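Local coordinates for uncharacterized protein (PDB 4FS7), which is of unknown function but, as an extracellular leucine-rich repeat protein of a gut bacterium, probably binds other proteins, at residues E134-C139 and E156-C161; K129-E134 and T151-E156; R337-C342 and N360-C365; T292-S297 and G312-E317. One frame throughout, in Å; residues are numbered along the deposited sequence.

Contact 1: residues E134-C139 and E156-C161; sequences EAFKGC and EAFATC
Two backbone hydrogen bonds join residues 134-139 to residues 156-161. Phe136 N reaches Ala157 O at 2.8 Å, and Gly138 N gives its hydrogen to Ala159 O at 2.9 Å. The latter oxygen is gripped twice, because Thr160 OG1 also donates to it, from above the carbonyl plane.

Charged side chains meet on the outer side. Lys137 runs out fully extended beside Glu156, with CG anti to the backbone N (chi1 179°), and its NZ meets Glu156 OE1 at 2.8 Å in a salt bridge. Glu134 lies alongside Glu156 on the same course, its OE2 3.8 Å from Glu156 OE1, so the ammonium probably offsets the repulsion between the two carboxylates. Were Lys137 cut back to an alanine, Glu156 OE1 would be likely to lose its cationic mate, with the two carboxylates left poorly screened.

These are equivalent turns of successive BspA-type leucine-rich repeats, each a type I turn running into a type II turn. Gly138 occupies the type II turn at a positive phi of 89°, where a CB would run into the carbonyl oxygen of Lys137, so glycine suits the place.

Apolar contacts fill the inner side. The rings of Phe136 and Phe158 point the same way with planes 6° apart, but are slid so far that they barely overlap; Phe136 CD2 comes 3.6 Å from Phe158 CE1. Phe113 carries this phenylalanine ladder on past Phe136, while small Ala157 lets the turns approach closely. At the second turn, Cys161 SG sits 3.2 Å from Phe136 O.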
loop_
_atom_site.group_PDB
_atom_site.type_symbol
_atom_site.label_atom_id
_atom_site.label_comp_id
_atom_site.label_asym_id
_atom_site.label_seq_id
_atom_site.Cartn_x
_atom_site.Cartn_y
_atom_site.Cartn_z
ATOM N N GLU A 134 4.630 -0.804 13.074
ATOM C CA GLU A 134 4.399 -2.227 13.155
ATOM C C GLU A 134 3.674 -2.640 14.439
ATOM O O GLU A 134 3.760 -3.766 14.876
ATOM C CB GLU A 134 5.683 -3.015 12.964
ATOM C CG GLU A 134 6.250 -2.817 11.556
ATOM C CD GLU A 134 7.620 -3.393 11.346
ATOM O OE1 GLU A 134 8.072 -4.248 12.092
ATOM O OE2 GLU A 134 8.266 -2.994 10.343
ATOM N N ALA A 135 2.919 -1.722 15.041
ATOM C CA ALA A 135 2.353 -1.993 16.374
ATOM C C ALA A 135 1.454 -3.213 16.425
ATOM O O ALA A 135 1.413 -3.913 17.434
ATOM C CB ALA A 135 1.601 -0.744 16.872
ATOM N N PHE A 136 0.664 -3.418 15.362
ATOM C CA PHE A 136 -0.309 -4.502 15.305
ATOM C C PHE A 136 -0.047 -5.443 14.113
ATOM O O PHE A 136 -0.949 -6.144 13.679
ATOM C CB PHE A 136 -1.742 -3.974 15.254
ATOM C CG PHE A 136 -2.142 -3.210 16.489
ATOM C CD1 PHE A 136 -2.455 -3.887 17.670
ATOM C CD2 PHE A 136 -2.127 -1.815 16.529
ATOM C CE1 PHE A 136 -2.814 -3.199 18.787
ATOM C CE2 PHE A 136 -2.490 -1.146 17.689
ATOM C CZ PHE A 136 -2.813 -1.858 18.801
ATOM N N LYS A 137 1.194 -5.479 13.639
ATOM C CA LYS A 137 1.507 -6.236 12.433
ATOM C C LYS A 137 1.206 -7.720 12.642
ATOM O O LYS A 137 1.735 -8.375 13.562
ATOM C CB LYS A 137 2.953 -5.998 12.029
ATOM C CG LYS A 137 3.383 -6.765 10.791
ATOM C CD LYS A 137 4.768 -6.351 10.312
ATOM C CE LYS A 137 5.088 -6.953 8.957
ATOM N NZ LYS A 137 6.362 -6.391 8.393
ATOM N N GLY A 138 0.327 -8.275 11.831
ATOM C CA GLY A 138 -0.010 -9.692 11.927
ATOM C C GLY A 138 -1.131 -10.031 12.866
ATOM O O GLY A 138 -1.540 -11.176 12.927
ATOM N N CYS A 139 -1.675 -9.071 13.579
ATOM C CA CYS A 139 -2.801 -9.382 14.465
ATOM C C CYS A 139 -4.010 -9.834 13.679
ATOM O O CYS A 139 -4.192 -9.449 12.539
ATOM C CB CYS A 139 -3.166 -8.163 15.292
ATOM S SG CYS A 139 -1.988 -7.775 16.618
ATOM N N GLU A 156 3.368 0.499 8.585
ATOM C CA GLU A 156 3.071 -0.929 8.684
ATOM C C GLU A 156 2.369 -1.304 10.003
ATOM O O GLU A 156 2.381 -2.482 10.393
ATOM C CB GLU A 156 4.317 -1.789 8.458
ATOM C CG GLU A 156 4.806 -1.749 7.002
ATOM C CD GLU A 156 5.849 -2.785 6.667
ATOM O OE1 GLU A 156 6.041 -3.768 7.413
ATOM O OE2 GLU A 156 6.509 -2.624 5.619
ATOM N N ALA A 157 1.637 -0.373 10.606
ATOM C CA ALA A 157 1.014 -0.672 11.905
ATOM C C ALA A 157 0.001 -1.802 11.835
ATOM O O ALA A 157 -0.152 -2.530 12.811
ATOM C CB ALA A 157 0.383 0.592 12.495
ATOM N N PHE A 158 -0.682 -1.956 10.689
ATOM C CA PHE A 158 -1.678 -2.988 10.481
ATOM C C PHE A 158 -1.293 -3.892 9.320
ATOM O O PHE A 158 -2.145 -4.549 8.716
ATOM C CB PHE A 158 -3.069 -2.371 10.288
ATOM C CG PHE A 158 -3.520 -1.630 11.499
ATOM C CD1 PHE A 158 -3.978 -2.350 12.583
ATOM C CD2 PHE A 158 -3.432 -0.244 11.588
ATOM C CE1 PHE A 158 -4.364 -1.730 13.760
ATOM C CE2 PHE A 158 -3.834 0.393 12.771
ATOM C CZ PHE A 158 -4.269 -0.374 13.838
ATOM N N ALA A 159 -0.016 -3.932 8.972
ATOM C CA ALA A 159 0.400 -4.801 7.853
ATOM C C ALA A 159 0.148 -6.270 8.199
ATOM O O ALA A 159 0.335 -6.686 9.365
ATOM C CB ALA A 159 1.859 -4.586 7.515
ATOM N N THR A 160 -0.270 -7.055 7.200
ATOM C CA THR A 160 -0.482 -8.493 7.327
ATOM C C THR A 160 -1.551 -8.803 8.351
ATOM O O THR A 160 -1.587 -9.918 8.865
ATOM C CB THR A 160 0.830 -9.301 7.529
ATOM O OG1 THR A 160 1.309 -9.196 8.851
ATOM C CG2 THR A 160 1.908 -8.842 6.618
ATOM N N CYS A 161 -2.499 -7.906 8.571
ATOM C CA CYS A 161 -3.681 -8.202 9.370
ATOM C C CYS A 161 -4.701 -8.859 8.420
ATOM O O CYS A 161 -5.549 -8.204 7.789
ATOM C CB CYS A 161 -4.213 -6.947 10.018
ATOM S SG CYS A 161 -3.106 -6.309 11.328
#

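Contact 2: residues K129-E134 and T151-E156; sequences KSIGVE and TVIGDE
Residues 129-134 and 151-156 pair as neighbouring parallel strands with the bends that follow them, on one side of the repeat stack. Main-chain bonds carry the pairing: Thr151 N to Lys129 O, Ile131 N to Val152 O at 3.0 Å, and Gly154 N to Ile131 O at 2.8 Å. Beyond the strands, Glu134 N continues the series to Asp155 O at 2.9 Å.

In this leucine-rich repeat solenoid the short strands 107-108, 130-131 and 152-153 form one parallel sheet, a rung for each repeat. Ile131 and Ile153 face the interior side by side, their CG2 methyls 4.1 Å apart; in each, CG2 stands anti to the backbone N, and the branched apolar shape suits a buried strand position. Gly154 must be small, since a CB would collide with Val133 N and the carbonyl carbon of Gly132. Val133 lays CG1 against Asp155 O at 3.6 Å.

At the exposed end a water bridges Thr151 OG1, 2.9 Å away, and, weakly, Lys129 O. Lys129 bends at chi2 and chi3, bringing NZ within 4.0 Å of Thr151 CG2, but its hydrogen bond goes to Gly149 O.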
loop_
_atom_site.group_PDB
_atom_site.type_symbol
_atom_site.label_atom_id
_atom_site.label_comp_id
_atom_site.label_asym_id
_atom_site.label_seq_id
_atom_site.Cartn_x
_atom_site.Cartn_y
_atom_site.Cartn_z
ATOM N N LYS A 129 -3.174 8.476 21.909
ATOM C CA LYS A 129 -2.595 9.538 21.099
ATOM C C LYS A 129 -1.717 9.039 19.949
ATOM O O LYS A 129 -1.614 9.713 18.944
ATOM C CB LYS A 129 -1.821 10.505 21.972
ATOM C CG LYS A 129 -2.698 11.250 22.978
ATOM C CD LYS A 129 -3.872 12.015 22.331
ATOM C CE LYS A 129 -3.472 13.263 21.475
ATOM N NZ LYS A 129 -4.666 13.958 20.781
ATOM N N SER A 130 -1.105 7.874 20.076
ATOM C CA SER A 130 -0.242 7.391 19.001
ATOM C C SER A 130 -0.132 5.891 18.973
ATOM O O SER A 130 -0.266 5.199 19.987
ATOM C CB SER A 130 1.158 7.995 19.109
ATOM O OG SER A 130 1.840 7.500 20.257
ATOM N N ILE A 131 0.075 5.394 17.759
ATOM C CA ILE A 131 0.285 3.980 17.474
ATOM C C ILE A 131 1.591 3.868 16.699
ATOM O O ILE A 131 1.759 4.542 15.682
ATOM C CB ILE A 131 -0.875 3.388 16.661
ATOM C CG1 ILE A 131 -2.165 3.423 17.479
ATOM C CG2 ILE A 131 -0.555 1.959 16.157
ATOM C CD1 ILE A 131 -3.448 3.079 16.680
ATOM N N GLY A 132 2.515 3.032 17.169
ATOM C CA GLY A 132 3.846 2.989 16.610
ATOM C C GLY A 132 3.998 2.124 15.378
ATOM O O GLY A 132 3.074 1.455 14.946
ATOM N N VAL A 133 5.227 2.140 14.868
ATOM C CA VAL A 133 5.620 1.331 13.711
ATOM C C VAL A 133 5.335 -0.152 13.988
ATOM O O VAL A 133 5.706 -0.694 15.036
ATOM C CB VAL A 133 7.082 1.586 13.369
ATOM C CG1 VAL A 133 7.601 0.578 12.338
ATOM C CG2 VAL A 133 7.248 2.990 12.873
ATOM N N GLU A 134 4.630 -0.804 13.074
ATOM C CA GLU A 134 4.399 -2.227 13.155
ATOM C C GLU A 134 3.674 -2.640 14.439
ATOM O O GLU A 134 3.760 -3.766 14.876
ATOM C CB GLU A 134 5.683 -3.015 12.964
ATOM C CG GLU A 134 6.250 -2.817 11.556
ATOM C CD GLU A 134 7.620 -3.393 11.346
ATOM O OE1 GLU A 134 8.072 -4.248 12.092
ATOM O OE2 GLU A 134 8.266 -2.994 10.343
ATOM N N THR A 151 -3.049 10.910 16.682
ATOM C CA THR A 151 -2.464 11.834 15.722
ATOM C C THR A 151 -1.396 11.216 14.834
ATOM O O THR A 151 -1.019 11.819 13.829
ATOM C CB THR A 151 -1.874 13.061 16.431
ATOM O OG1 THR A 151 -0.846 12.649 17.326
ATOM C CG2 THR A 151 -2.960 13.849 17.198
ATOM N N VAL A 152 -0.891 10.048 15.208
ATOM C CA VAL A 152 0.138 9.331 14.444
ATOM C C VAL A 152 -0.147 7.849 14.451
ATOM O O VAL A 152 -0.387 7.288 15.527
ATOM C CB VAL A 152 1.550 9.428 15.017
ATOM C CG1 VAL A 152 2.509 8.970 13.914
ATOM C CG2 VAL A 152 1.889 10.810 15.508
ATOM N N ILE A 153 -0.066 7.218 13.278
ATOM C CA ILE A 153 -0.072 5.793 13.152
ATOM C C ILE A 153 1.115 5.426 12.312
ATOM O O ILE A 153 1.223 5.859 11.152
ATOM C CB ILE A 153 -1.381 5.226 12.552
ATOM C CG1 ILE A 153 -2.607 5.663 13.346
ATOM C CG2 ILE A 153 -1.310 3.703 12.486
ATOM C CD1 ILE A 153 -3.928 5.293 12.659
ATOM N N GLY A 154 2.054 4.669 12.870
ATOM C CA GLY A 154 3.313 4.418 12.205
ATOM C C GLY A 154 3.252 3.446 11.035
ATOM O O GLY A 154 2.294 2.706 10.831
ATOM N N ASP A 155 4.360 3.424 10.283
ATOM C CA ASP A 155 4.523 2.550 9.150
ATOM C C ASP A 155 4.116 1.129 9.491
ATOM O O ASP A 155 4.495 0.588 10.547
ATOM C CB ASP A 155 6.009 2.494 8.705
ATOM C CG ASP A 155 6.564 3.783 8.178
ATOM O OD1 ASP A 155 5.828 4.757 8.053
ATOM O OD2 ASP A 155 7.780 3.766 7.839
ATOM N N GLU A 156 3.368 0.499 8.585
ATOM C CA GLU A 156 3.071 -0.929 8.684
ATOM C C GLU A 156 2.369 -1.304 10.003
ATOM O O GLU A 156 2.381 -2.482 10.393
ATOM C CB GLU A 156 4.317 -1.789 8.458
ATOM C CG GLU A 156 4.806 -1.749 7.002
ATOM C CD GLU A 156 5.849 -2.785 6.667
ATOM O OE1 GLU A 156 6.041 -3.768 7.413
ATOM O OE2 GLU A 156 6.509 -2.624 5.619
HETATM O O HOH W 1 0.670 11.740 19.592
#

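Contact 3: residues R337-C342 and N360-C365; sequences RSFRGC and NAFQGC
Successive BspA-type leucine-rich repeats stack here through matching pairs of turns, a type I turn leading into a type II turn, in residues 337-342 and 360-365. Phe339 and Phe362 are adjacent members of the phenylalanine ladder inside the solenoid. Their rings point the same way with planes only 3° apart, yet are offset until they scarcely overlap, and Phe339 CD2 lies 3.6 Å from Phe362 CE1. In both, CG is anti to the carbonyl carbon (chi1 -63°), which repeats the ring position from one turn to the next. Phe316 and Phe384 extend the row at its two ends.

The backbones are joined at two points. Phe339 N donates to Ala361 O at 2.8 Å, and Gly341 N to Gln363 O. Ala361 is small enough to let the neighbouring turn come near, while Gly341 and Gly364 take the positive phi values that the type II turns require; a CB on Gly364 would also press on Gly341 N.

Outside, Arg340 and Gln363 extend side by side. Arg340 NE reaches Gln363 OE1 at 3.0 Å, though the donor stands above the amide carbonyl plane, and the guanidinium and amide planes are 68° apart. Gln363 supplies a neutral acceptor for NE, while Arg340 NH1 forms a salt bridge to Glu317 OE2; Arg337 NE pairs with the other oxygen of that carboxylate.

On the inner side of the type II turns, Cys365 SG lies 3.9 Å from Cys342 CB and 3.0 Å from Phe339 O.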
loop_
_atom_site.group_PDB
_atom_site.type_symbol
_atom_site.label_atom_id
_atom_site.label_comp_id
_atom_site.label_asym_id
_atom_site.label_seq_id
_atom_site.Cartn_x
_atom_site.Cartn_y
_atom_site.Cartn_z
ATOM N N ARG A 337 11.035 0.450 -27.799
ATOM C CA ARG A 337 10.193 -0.707 -27.469
ATOM C C ARG A 337 8.796 -0.281 -27.031
ATOM O O ARG A 337 8.094 -1.061 -26.408
ATOM C CB ARG A 337 10.863 -1.563 -26.409
ATOM C CG ARG A 337 12.059 -2.339 -26.948
ATOM C CD ARG A 337 12.942 -2.985 -25.860
ATOM N NE ARG A 337 12.186 -3.897 -25.006
ATOM C CZ ARG A 337 12.776 -4.719 -24.145
ATOM N NH1 ARG A 337 14.096 -4.734 -24.017
ATOM N NH2 ARG A 337 12.050 -5.490 -23.357
ATOM N N SER A 338 8.307 0.897 -27.444
ATOM C CA SER A 338 7.008 1.326 -26.915
ATOM C C SER A 338 5.833 0.456 -27.264
ATOM O O SER A 338 4.886 0.392 -26.484
ATOM C CB SER A 338 6.717 2.786 -27.308
ATOM O OG SER A 338 7.541 3.730 -26.633
ATOM N N PHE A 339 5.874 -0.204 -28.439
ATOM C CA PHE A 339 4.836 -1.146 -28.848
ATOM C C PHE A 339 5.444 -2.518 -29.137
ATOM O O PHE A 339 4.858 -3.308 -29.853
ATOM C CB PHE A 339 4.053 -0.601 -30.069
ATOM C CG PHE A 339 3.304 0.670 -29.764
ATOM C CD1 PHE A 339 2.016 0.600 -29.239
ATOM C CD2 PHE A 339 3.863 1.904 -29.938
ATOM C CE1 PHE A 339 1.335 1.761 -28.940
ATOM C CE2 PHE A 339 3.174 3.091 -29.626
ATOM C CZ PHE A 339 1.900 2.999 -29.141
ATOM N N ARG A 340 6.562 -2.844 -28.504
ATOM C CA ARG A 340 7.184 -4.114 -28.750
ATOM C C ARG A 340 6.230 -5.220 -28.338
ATOM O O ARG A 340 5.621 -5.207 -27.259
ATOM C CB ARG A 340 8.504 -4.260 -27.989
ATOM C CG ARG A 340 9.099 -5.684 -28.100
ATOM C CD ARG A 340 10.488 -5.802 -27.545
ATOM N NE ARG A 340 11.006 -7.153 -27.760
ATOM C CZ ARG A 340 11.070 -8.118 -26.867
ATOM N NH1 ARG A 340 10.613 -7.960 -25.630
ATOM N NH2 ARG A 340 11.555 -9.285 -27.235
ATOM N N GLY A 341 6.131 -6.251 -29.172
ATOM C CA GLY A 341 5.343 -7.401 -28.834
ATOM C C GLY A 341 3.845 -7.173 -28.844
ATOM O O GLY A 341 3.088 -7.997 -28.319
ATOM N N CYS A 342 3.380 -6.107 -29.489
ATOM C CA CYS A 342 1.937 -5.891 -29.652
ATOM C C CYS A 342 1.494 -6.687 -30.875
ATOM O O CYS A 342 1.344 -6.150 -31.998
ATOM C CB CYS A 342 1.618 -4.412 -29.815
ATOM S SG CYS A 342 1.831 -3.515 -28.200
ATOM N N ASN A 360 13.431 -0.427 -31.895
ATOM C CA ASN A 360 12.572 -1.574 -31.778
ATOM C C ASN A 360 11.180 -1.246 -31.226
ATOM O O ASN A 360 10.518 -2.103 -30.657
ATOM C CB ASN A 360 13.272 -2.689 -30.987
ATOM C CG ASN A 360 14.364 -3.312 -31.787
ATOM O OD1 ASN A 360 14.174 -3.591 -32.981
ATOM N ND2 ASN A 360 15.476 -3.595 -31.148
ATOM N N ALA A 361 10.700 -0.030 -31.536
ATOM C CA ALA A 361 9.385 0.374 -31.075
ATOM C C ALA A 361 8.273 -0.572 -31.508
ATOM O O ALA A 361 7.283 -0.722 -30.822
ATOM C CB ALA A 361 9.091 1.794 -31.487
ATOM N N PHE A 362 8.431 -1.156 -32.719
ATOM C CA PHE A 362 7.424 -2.034 -33.273
ATOM C C PHE A 362 7.945 -3.432 -33.533
ATOM O O PHE A 362 7.380 -4.180 -34.302
ATOM C CB PHE A 362 6.807 -1.381 -34.544
ATOM C CG PHE A 362 6.102 -0.121 -34.245
ATOM C CD1 PHE A 362 4.830 -0.137 -33.718
ATOM C CD2 PHE A 362 6.749 1.101 -34.386
ATOM C CE1 PHE A 362 4.209 1.035 -33.381
ATOM C CE2 PHE A 362 6.105 2.283 -34.025
ATOM C CZ PHE A 362 4.831 2.245 -33.532
ATOM N N GLN A 363 9.023 -3.800 -32.842
ATOM C CA GLN A 363 9.515 -5.156 -32.917
ATOM C C GLN A 363 8.437 -6.118 -32.423
ATOM O O GLN A 363 7.752 -5.837 -31.433
ATOM C CB GLN A 363 10.765 -5.274 -32.072
ATOM C CG GLN A 363 11.370 -6.663 -32.062
ATOM C CD GLN A 363 12.634 -6.666 -31.264
ATOM O OE1 GLN A 363 12.655 -6.294 -30.108
ATOM N NE2 GLN A 363 13.718 -7.070 -31.904
ATOM N N GLY A 364 8.238 -7.227 -33.130
ATOM C CA GLY A 364 7.234 -8.185 -32.795
ATOM C C GLY A 364 5.819 -7.824 -33.207
ATOM O O GLY A 364 4.919 -8.618 -32.930
ATOM N N CYS A 365 5.637 -6.684 -33.865
ATOM C CA CYS A 365 4.310 -6.268 -34.345
ATOM C C CYS A 365 4.042 -6.909 -35.691
ATOM O O CYS A 365 4.078 -6.269 -36.731
ATOM C CB CYS A 365 4.160 -4.768 -34.376
ATOM S SG CYS A 365 4.188 -4.029 -32.704
#

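Contact 4: residues T292-S297 and G312-E317; sequences TFYGCS and GEEAFE
Tyr294 lies along the whole length of Glu317, an aromatic ring beside an acidic chain, and its hydroxyl donates to Glu317 OE2 at 2.8 Å. The oxygen is approached from well above the carboxylate plane, and the ring and carboxylate planes make an angle of 41°. Tyr294 CE2 rests 3.4 Å from Glu317 CG, so the aliphatic part of the acid serves as apolar packing, while the backbone Glu317 O stands 4.0 Å above the ring centre. With CG anti to the backbone N in both residues (chi1 -165° in Tyr294), the two side chains leave their turns in the same direction. Glu314 crosses the ring at a slant, its OE1 3.4 Å from Tyr294 CE2. A leucine in place of Tyr294 has no hydroxyl for Glu317 OE2, which would probably be left to Arg340, and a gap is likely to open beside the Glu314 and Glu317 chains.

The segments belong to consecutive leucine-rich repeats, whose turns are linked by Phe293 N to Ala315 O at 2.8 Å and by Gly295 N to Glu317 O at 2.9 Å. Gly295 suits the positive phi of its type II turn, and small Ala315 keeps the turns close. Inside the solenoid Phe293 CD2 meets Phe316 CE1 at 3.4 Å, with the rings slid apart and their planes 20° from parallel; Thr292 CG2 lies on one face of Phe293, toward its rim. Glu317 also makes salt bridges to Arg337 and Arg340, a demand that a carboxylate can meet while accepting from the tyrosine.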
loop_
_atom_site.group_PDB
_atom_site.type_symbol
_atom_site.label_atom_id
_atom_site.label_comp_id
_atom_site.label_asym_id
_atom_site.label_seq_id
_atom_site.Cartn_x
_atom_site.Cartn_y
_atom_site.Cartn_z
ATOM N N THR A 292 4.193 2.258 -18.657
ATOM C CA THR A 292 2.903 2.513 -18.010
ATOM C C THR A 292 1.933 1.375 -18.137
ATOM O O THR A 292 1.231 1.039 -17.163
ATOM C CB THR A 292 2.277 3.849 -18.543
ATOM O OG1 THR A 292 3.141 4.943 -18.217
ATOM C CG2 THR A 292 0.914 4.128 -17.946
ATOM N N PHE A 293 1.792 0.836 -19.359
ATOM C CA PHE A 293 0.870 -0.235 -19.631
ATOM C C PHE A 293 1.572 -1.528 -19.995
ATOM O O PHE A 293 1.039 -2.381 -20.722
ATOM C CB PHE A 293 -0.130 0.186 -20.740
ATOM C CG PHE A 293 -0.839 1.458 -20.439
ATOM C CD1 PHE A 293 -1.869 1.489 -19.503
ATOM C CD2 PHE A 293 -0.473 2.640 -21.049
ATOM C CE1 PHE A 293 -2.524 2.653 -19.204
ATOM C CE2 PHE A 293 -1.131 3.852 -20.784
ATOM C CZ PHE A 293 -2.144 3.842 -19.831
ATOM N N TYR A 294 2.777 -1.716 -19.462
ATOM C CA TYR A 294 3.533 -2.943 -19.777
ATOM C C TYR A 294 2.726 -4.176 -19.419
ATOM O O TYR A 294 2.250 -4.297 -18.283
ATOM C CB TYR A 294 4.868 -2.982 -18.967
ATOM C CG TYR A 294 5.837 -4.012 -19.518
ATOM C CD1 TYR A 294 5.674 -5.347 -19.288
ATOM C CD2 TYR A 294 6.898 -3.612 -20.348
ATOM C CE1 TYR A 294 6.478 -6.283 -19.921
ATOM C CE2 TYR A 294 7.741 -4.524 -20.936
ATOM C CZ TYR A 294 7.524 -5.874 -20.736
ATOM O OH TYR A 294 8.277 -6.836 -21.379
ATOM N N GLY A 295 2.615 -5.131 -20.329
ATOM C CA GLY A 295 1.974 -6.393 -19.994
ATOM C C GLY A 295 0.498 -6.308 -19.798
ATOM O O GLY A 295 -0.102 -7.218 -19.215
ATOM N N CYS A 296 -0.144 -5.269 -20.302
ATOM C CA CYS A 296 -1.612 -5.149 -20.214
ATOM C C CYS A 296 -2.201 -5.904 -21.408
ATOM O O CYS A 296 -2.649 -5.371 -22.415
ATOM C CB CYS A 296 -2.005 -3.670 -20.173
ATOM S SG CYS A 296 -1.591 -2.913 -18.574
ATOM N N SER A 297 -2.186 -7.223 -21.272
ATOM C CA SER A 297 -2.492 -8.145 -22.343
ATOM C C SER A 297 -3.962 -8.249 -22.732
ATOM O O SER A 297 -4.250 -8.879 -23.760
ATOM C CB SER A 297 -1.908 -9.535 -22.025
ATOM O OG SER A 297 -2.290 -9.928 -20.747
ATOM N N GLY A 312 6.330 6.944 -23.683
ATOM C CA GLY A 312 7.528 6.502 -23.093
ATOM C C GLY A 312 8.011 5.142 -23.500
ATOM O O GLY A 312 7.262 4.320 -24.007
ATOM N N GLU A 313 9.266 4.882 -23.174
ATOM C CA GLU A 313 9.894 3.600 -23.379
ATOM C C GLU A 313 9.050 2.460 -22.834
ATOM O O GLU A 313 8.593 2.483 -21.686
ATOM C CB GLU A 313 11.267 3.624 -22.708
ATOM C CG GLU A 313 12.164 2.486 -23.053
ATOM C CD GLU A 313 13.674 2.781 -22.916
ATOM O OE1 GLU A 313 14.208 3.873 -23.311
ATOM O OE2 GLU A 313 14.356 1.833 -22.486
ATOM N N GLU A 314 8.812 1.411 -23.639
ATOM C CA GLU A 314 8.094 0.209 -23.245
ATOM C C GLU A 314 6.675 0.500 -22.733
ATOM O O GLU A 314 6.071 -0.359 -22.076
ATOM C CB GLU A 314 8.862 -0.589 -22.171
ATOM C CG GLU A 314 10.179 -1.171 -22.641
ATOM C CD GLU A 314 10.927 -1.899 -21.542
ATOM O OE1 GLU A 314 10.311 -2.273 -20.519
ATOM O OE2 GLU A 314 12.144 -2.109 -21.729
ATOM N N ALA A 315 6.079 1.641 -23.112
ATOM C CA ALA A 315 4.775 1.993 -22.519
ATOM C C ALA A 315 3.653 1.013 -22.782
ATOM O O ALA A 315 2.791 0.820 -21.937
ATOM C CB ALA A 315 4.370 3.397 -22.887
ATOM N N PHE A 316 3.647 0.452 -23.984
ATOM C CA PHE A 316 2.652 -0.494 -24.402
ATOM C C PHE A 316 3.258 -1.859 -24.761
ATOM O O PHE A 316 2.632 -2.711 -25.428
ATOM C CB PHE A 316 1.777 0.009 -25.562
ATOM C CG PHE A 316 0.979 1.246 -25.235
ATOM C CD1 PHE A 316 -0.275 1.124 -24.670
ATOM C CD2 PHE A 316 1.465 2.502 -25.486
ATOM C CE1 PHE A 316 -1.027 2.240 -24.372
ATOM C CE2 PHE A 316 0.724 3.620 -25.193
ATOM C CZ PHE A 316 -0.540 3.476 -24.636
ATOM N N GLU A 317 4.473 -2.116 -24.269
ATOM C CA GLU A 317 5.104 -3.399 -24.600
ATOM C C GLU A 317 4.240 -4.553 -24.060
ATOM O O GLU A 317 3.736 -4.488 -22.923
ATOM C CB GLU A 317 6.530 -3.451 -24.069
ATOM C CG GLU A 317 7.187 -4.815 -24.262
ATOM C CD GLU A 317 8.699 -4.864 -24.185
ATOM O OE1 GLU A 317 9.342 -3.867 -24.449
ATOM O OE2 GLU A 317 9.139 -5.977 -23.894
#

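Overall arrangement
From the N terminus, contact 2 opens at Lys129 and contact 1 follows at once, sharing Glu134; contact 2 closes its loop at residues 151-156 and contact 1 at 156-161, sharing Glu156, so the two loops cross. Together they join two successive repeats, contact 2 at the strands and contact 1 at the turns beyond, touching through Ile131 and Ala157. Further along, contact 4 closes its loop at residues 312-317 before contact 3 opens, and these two stand in series. They abut directly: Ser338 reaches back to Phe316 and Gly312, continuing the same stack. The centres of contacts 1 and 3 are about 43 Å apart, so the pairs lie in separate parts of one elongated solenoid.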